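Local coordinates for protein 2-phospho-L-lactate guanylyltransferase (Methanosarcina mazei, PDB 2I5E) that probably activates 2-phospho-L-lactate with GTP, forming lactyl-2-diphospho-5'-guanosine and diphosphate in the biosynthesis of coenzyme F420, at residues A[7-19]-A[28-40]. Sequence-based numbering, arbitrary orientation.
Sequences VIPYKKAGAKSRL and REEFVELMLNQVI. With PEG (di(hydroxyethyl)ether), chain F.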
loop_
_atom_site.group_PDB
_atom_site.type_symbol
_atom_site.label_atom_id
_atom_site.label_comp_id
_atom_site.label_asym_id
_atom_site.label_seq_id
_atom_site.Cartn_x
_atom_site.Cartn_y
_atom_site.Cartn_z
ATOM N N VAL A 7 -18.549 -5.413 -12.030
ATOM C CA VAL A 7 -19.548 -4.891 -11.085
ATOM C C VAL A 7 -18.863 -4.024 -9.997
ATOM O O VAL A 7 -17.717 -4.323 -9.532
ATOM C CB VAL A 7 -20.395 -6.064 -10.496
ATOM C CG1 VAL A 7 -19.638 -6.964 -9.523
ATOM C CG2 VAL A 7 -21.691 -5.641 -9.889
ATOM N N ILE A 8 -19.527 -2.926 -9.666
ATOM C CA ILE A 8 -19.100 -1.957 -8.662
ATOM C C ILE A 8 -20.248 -1.836 -7.680
ATOM O O ILE A 8 -21.265 -1.358 -8.019
ATOM C CB ILE A 8 -18.834 -0.494 -9.237
ATOM C CG1 ILE A 8 -17.759 -0.453 -10.362
ATOM C CG2 ILE A 8 -18.469 0.495 -8.157
ATOM C CD1 ILE A 8 -17.958 0.740 -11.257
ATOM N N PRO A 9 -20.099 -2.381 -6.482
ATOM C CA PRO A 9 -20.997 -2.144 -5.326
ATOM C C PRO A 9 -20.949 -0.665 -4.920
ATOM O O PRO A 9 -19.866 -0.094 -4.710
ATOM C CB PRO A 9 -20.389 -3.056 -4.229
ATOM C CG PRO A 9 -18.970 -3.391 -4.692
ATOM C CD PRO A 9 -18.960 -3.281 -6.196
ATOM N N TYR A 10 -22.080 0.006 -4.875
ATOM C CA TYR A 10 -22.088 1.456 -4.639
ATOM C C TYR A 10 -23.385 1.897 -3.929
ATOM O O TYR A 10 -24.482 1.493 -4.313
ATOM C CB TYR A 10 -21.978 2.204 -5.969
ATOM C CG TYR A 10 -21.976 3.692 -5.862
ATOM C CD1 TYR A 10 -20.896 4.374 -5.229
ATOM C CD2 TYR A 10 -23.046 4.464 -6.394
ATOM C CE1 TYR A 10 -20.869 5.728 -5.114
ATOM C CE2 TYR A 10 -23.016 5.855 -6.281
ATOM C CZ TYR A 10 -21.907 6.467 -5.658
ATOM O OH TYR A 10 -21.842 7.799 -5.524
ATOM N N LYS A 11 -23.273 2.753 -2.921
ATOM C CA LYS A 11 -24.442 3.420 -2.321
ATOM C C LYS A 11 -24.000 4.828 -1.987
ATOM O O LYS A 11 -23.136 5.013 -1.104
ATOM C CB LYS A 11 -24.944 2.622 -1.076
ATOM C CG LYS A 11 -25.915 3.321 -0.053
ATOM C CD LYS A 11 -26.545 2.222 0.913
ATOM C CE LYS A 11 -27.367 2.634 2.175
ATOM N NZ LYS A 11 -28.239 3.755 1.897
ATOM N N LYS A 12 -24.550 5.817 -2.692
ATOM C CA LYS A 12 -24.203 7.176 -2.404
ATOM C C LYS A 12 -24.626 7.637 -0.992
ATOM O O LYS A 12 -23.885 8.375 -0.345
ATOM C CB LYS A 12 -24.744 8.119 -3.513
ATOM C CG LYS A 12 -24.546 9.583 -3.242
ATOM C CD LYS A 12 -24.762 10.357 -4.497
ATOM C CE LYS A 12 -25.011 11.831 -4.179
ATOM N NZ LYS A 12 -24.597 12.525 -5.407
ATOM N N ALA A 13 -25.799 7.201 -0.492
ATOM C CA ALA A 13 -26.330 7.779 0.757
ATOM C C ALA A 13 -25.667 7.398 2.066
ATOM O O ALA A 13 -25.555 6.223 2.397
ATOM C CB ALA A 13 -27.814 7.511 0.863
ATOM N N GLY A 14 -25.271 8.410 2.846
ATOM C CA GLY A 14 -24.442 8.174 4.033
ATOM C C GLY A 14 -23.086 7.514 3.779
ATOM O O GLY A 14 -22.526 6.886 4.680
ATOM N N ALA A 15 -22.523 7.684 2.574
ATOM C CA ALA A 15 -21.579 6.702 1.955
ATOM C C ALA A 15 -20.370 6.204 2.731
ATOM O O ALA A 15 -20.031 4.958 2.607
ATOM C CB ALA A 15 -21.126 7.233 0.661
ATOM N N LYS A 16 -19.709 7.148 3.441
ATOM C CA LYS A 16 -18.314 7.036 3.996
ATOM C C LYS A 16 -18.239 7.701 5.407
ATOM O O LYS A 16 -17.526 8.645 5.650
ATOM C CB LYS A 16 -17.277 7.726 3.080
ATOM C CG LYS A 16 -16.843 6.966 1.779
ATOM C CD LYS A 16 -16.103 5.666 2.090
ATOM C CE LYS A 16 -15.731 4.893 0.777
ATOM N NZ LYS A 16 -14.887 3.782 1.279
ATOM N N SER A 17 -19.000 7.182 6.338
ATOM C CA SER A 17 -19.155 7.744 7.661
ATOM C C SER A 17 -17.823 7.919 8.406
ATOM O O SER A 17 -17.747 8.817 9.220
ATOM C CB SER A 17 -20.057 6.812 8.460
ATOM O OG SER A 17 -19.295 5.638 8.706
ATOM N N ARG A 18 -16.775 7.124 8.149
ATOM C CA ARG A 18 -15.529 7.398 8.872
ATOM C C ARG A 18 -14.768 8.632 8.355
ATOM O O ARG A 18 -13.737 8.984 8.899
ATOM C CB ARG A 18 -14.564 6.208 9.074
ATOM C CG ARG A 18 -15.180 4.849 9.214
ATOM C CD ARG A 18 -14.085 3.841 9.389
ATOM N NE ARG A 18 -13.448 3.957 10.698
ATOM C CZ ARG A 18 -13.815 3.253 11.799
ATOM N NH1 ARG A 18 -14.823 2.375 11.755
ATOM N NH2 ARG A 18 -13.190 3.418 12.966
ATOM N N LEU A 19 -15.313 9.326 7.373
ATOM C CA LEU A 19 -14.771 10.575 6.891
ATOM C C LEU A 19 -15.308 11.780 7.622
ATOM O O LEU A 19 -14.785 12.847 7.495
ATOM C CB LEU A 19 -15.113 10.738 5.427
ATOM C CG LEU A 19 -13.966 10.549 4.474
ATOM C CD1 LEU A 19 -12.864 9.865 5.119
ATOM C CD2 LEU A 19 -14.308 9.872 3.234
ATOM N N ARG A 28 -19.080 14.065 1.803
ATOM C CA ARG A 28 -18.973 12.646 1.623
ATOM C C ARG A 28 -19.689 12.165 0.387
ATOM O O ARG A 28 -19.134 11.461 -0.397
ATOM C CB ARG A 28 -19.479 11.950 2.874
ATOM C CG ARG A 28 -18.452 12.077 3.980
ATOM C CD ARG A 28 -19.142 11.998 5.400
ATOM N NE ARG A 28 -20.100 10.875 5.418
ATOM C CZ ARG A 28 -21.042 10.637 6.345
ATOM N NH1 ARG A 28 -21.212 11.472 7.387
ATOM N NH2 ARG A 28 -21.830 9.551 6.206
ATOM N N GLU A 29 -20.953 12.542 0.199
ATOM C CA GLU A 29 -21.722 11.992 -0.881
ATOM C C GLU A 29 -21.142 12.522 -2.177
ATOM O O GLU A 29 -21.029 11.794 -3.153
ATOM C CB GLU A 29 -23.201 12.412 -0.759
ATOM C CG GLU A 29 -23.870 11.901 0.469
ATOM C CD GLU A 29 -25.359 11.843 0.302
ATOM O OE1 GLU A 29 -25.939 11.164 1.132
ATOM O OE2 GLU A 29 -25.930 12.433 -0.661
ATOM N N GLU A 30 -20.778 13.792 -2.224
ATOM C CA GLU A 30 -20.146 14.307 -3.487
ATOM C C GLU A 30 -18.799 13.638 -3.858
ATOM O O GLU A 30 -18.581 13.279 -4.990
ATOM C CB GLU A 30 -19.970 15.819 -3.422
ATOM C CG GLU A 30 -20.851 16.493 -4.447
ATOM C CD GLU A 30 -20.157 16.828 -5.749
ATOM O OE1 GLU A 30 -19.920 15.906 -6.602
ATOM O OE2 GLU A 30 -19.905 18.078 -5.905
ATOM N N PHE A 31 -17.912 13.518 -2.877
ATOM C CA PHE A 31 -16.645 12.868 -3.018
ATOM C C PHE A 31 -16.855 11.473 -3.634
ATOM O O PHE A 31 -16.422 11.186 -4.704
ATOM C CB PHE A 31 -16.008 12.764 -1.619
ATOM C CG PHE A 31 -14.612 12.258 -1.634
ATOM C CD1 PHE A 31 -13.712 12.716 -2.602
ATOM C CD2 PHE A 31 -14.187 11.325 -0.696
ATOM C CE1 PHE A 31 -12.462 12.258 -2.658
ATOM C CE2 PHE A 31 -12.882 10.857 -0.722
ATOM C CZ PHE A 31 -12.017 11.339 -1.684
ATOM N N VAL A 32 -17.573 10.607 -2.934
ATOM C CA VAL A 32 -17.885 9.248 -3.366
ATOM C C VAL A 32 -18.364 9.173 -4.848
ATOM O O VAL A 32 -17.910 8.372 -5.661
ATOM C CB VAL A 32 -18.918 8.817 -2.298
ATOM C CG1 VAL A 32 -20.285 8.417 -2.828
ATOM C CG2 VAL A 32 -18.284 7.984 -1.160
ATOM N N GLU A 33 -19.257 10.058 -5.220
ATOM C CA GLU A 33 -19.733 10.147 -6.617
ATOM C C GLU A 33 -18.576 10.430 -7.549
ATOM O O GLU A 33 -18.427 9.802 -8.595
ATOM C CB GLU A 33 -20.752 11.273 -6.767
ATOM C CG GLU A 33 -21.240 11.390 -8.241
ATOM C CD GLU A 33 -22.493 12.300 -8.359
ATOM O OE1 GLU A 33 -23.460 12.076 -7.609
ATOM O OE2 GLU A 33 -22.487 13.232 -9.219
ATOM N N LEU A 34 -17.725 11.385 -7.177
ATOM C CA LEU A 34 -16.492 11.632 -8.037
ATOM C C LEU A 34 -15.605 10.375 -8.120
ATOM O O LEU A 34 -15.082 10.054 -9.183
ATOM C CB LEU A 34 -15.675 12.857 -7.562
ATOM C CG LEU A 34 -16.428 14.159 -7.469
ATOM C CD1 LEU A 34 -15.568 15.242 -6.877
ATOM C CD2 LEU A 34 -16.976 14.562 -8.846
HETATM N N MSE A 35 -15.433 9.674 -6.999
HETATM C CA MSE A 35 -14.611 8.445 -7.001
HETATM C C MSE A 35 -15.224 7.393 -7.861
HETATM O O MSE A 35 -14.507 6.782 -8.633
HETATM C CB MSE A 35 -14.352 7.928 -5.604
HETATM C CG MSE A 35 -13.309 8.783 -4.891
HETATM SE SE MSE A 35 -12.679 7.933 -3.288
HETATM C CE MSE A 35 -14.275 7.905 -2.098
ATOM N N LEU A 36 -16.553 7.207 -7.789
ATOM C CA LEU A 36 -17.252 6.224 -8.658
ATOM C C LEU A 36 -16.934 6.426 -10.115
ATOM O O LEU A 36 -16.659 5.458 -10.878
ATOM C CB LEU A 36 -18.792 6.320 -8.481
ATOM C CG LEU A 36 -19.694 5.349 -9.266
ATOM C CD1 LEU A 36 -19.473 3.853 -8.840
ATOM C CD2 LEU A 36 -21.250 5.754 -9.244
ATOM N N ASN A 37 -17.112 7.684 -10.537
ATOM C CA ASN A 37 -16.932 8.068 -11.920
ATOM C C ASN A 37 -15.553 7.791 -12.454
ATOM O O ASN A 37 -15.408 7.501 -13.634
ATOM C CB ASN A 37 -17.307 9.549 -12.128
ATOM C CG ASN A 37 -18.773 9.733 -12.113
ATOM O OD1 ASN A 37 -19.508 8.831 -12.498
ATOM N ND2 ASN A 37 -19.229 10.853 -11.620
ATOM N N GLN A 38 -14.542 8.009 -11.626
ATOM C CA GLN A 38 -13.166 7.723 -11.979
ATOM C C GLN A 38 -12.897 6.193 -12.132
ATOM O O GLN A 38 -12.203 5.752 -13.064
ATOM C CB GLN A 38 -12.252 8.303 -10.905
ATOM C CG GLN A 38 -12.139 9.878 -10.877
ATOM C CD GLN A 38 -10.801 10.290 -10.377
ATOM O OE1 GLN A 38 -10.617 10.649 -9.204
ATOM N NE2 GLN A 38 -9.812 10.162 -11.248
ATOM N N VAL A 39 -13.434 5.393 -11.202
ATOM C CA VAL A 39 -13.430 3.888 -11.381
ATOM C C VAL A 39 -14.099 3.393 -12.650
ATOM O O VAL A 39 -13.479 2.567 -13.338
ATOM C CB VAL A 39 -14.014 3.146 -10.166
ATOM C CG1 VAL A 39 -13.988 1.641 -10.354
ATOM C CG2 VAL A 39 -13.308 3.634 -8.914
ATOM N N ILE A 40 -15.307 3.886 -12.969
ATOM C CA ILE A 40 -15.959 3.515 -14.205
ATOM C C ILE A 40 -15.109 3.991 -15.410
ATOM O O ILE A 40 -14.876 3.249 -16.345
ATOM C CB ILE A 40 -17.398 4.115 -14.392
ATOM C CG1 ILE A 40 -18.378 3.629 -13.329
ATOM C CG2 ILE A 40 -17.892 3.805 -15.799
ATOM C CD1 ILE A 40 -19.550 4.626 -13.033
HETATM C C1 PEG F . -20.309 3.706 -1.688
HETATM O O1 PEG F . -20.602 2.304 -1.561
HETATM C C2 PEG F . -18.995 3.885 -0.952
HETATM O O2 PEG F . -17.909 3.845 -1.894
HETATM C C3 PEG F . -17.790 5.181 -2.385
HETATM C C4 PEG F . -16.686 5.287 -3.426
HETATM O O4 PEG F . -16.957 6.075 -4.579
#
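K12 NZ and E33 OE1 lie 2.5 Å apart in a salt bridge that ties the loop to the helix. With CG anti to the backbone N (chi1 175°) and the chain extended beyond it, K12 reaches across E29 to meet E33 OE1 on its anti side, 32° out of the carboxylate plane. E29 uses its two oxygens separately: OE1 takes a weak hydrogen bond from G14 N at 3.3 Å, within the type II turn K12–A15, whereas OE2 is bonded to the hydroxyl of Y59. R28, the residue before E29, bends at chi3, bringing NH2 to G14 O in the guanidinium plane (3.1 Å, weak), while S17 CA lies over one face of the group, toward its rim. Strand 5-9, an interior strand of the mixed sheet between 50-55 and 91-94, leads through this loop into helix 25-45; the local axes, 10.6 Å apart and nearly antiparallel at 167°, fit the first beta-alpha unit of a GT-A-like, Rossmann-type nucleotidyltransferase. Toward the strand the contact turns apolar. L36 CD2 makes a CH-pi contact over one face of the Y10 ring, 3.6 Å from its centroid, and L36 CD1 meets I8 CG2 at 3.6 Å. Beneath the loop, V32 parts its methyls, CG1 against Y10 CE1 and CG2 against A15 CB and, at a tight 3.4 Å, K16 CG. K16 continues past V32 to salt bridges with D97 and D173. A di(hydroxyethyl)ether, probably from the crystallisation liquor, lies between loop and helix, its O1 accepting a weak bond from K11 N and its O4 2.7 Å from V32 O.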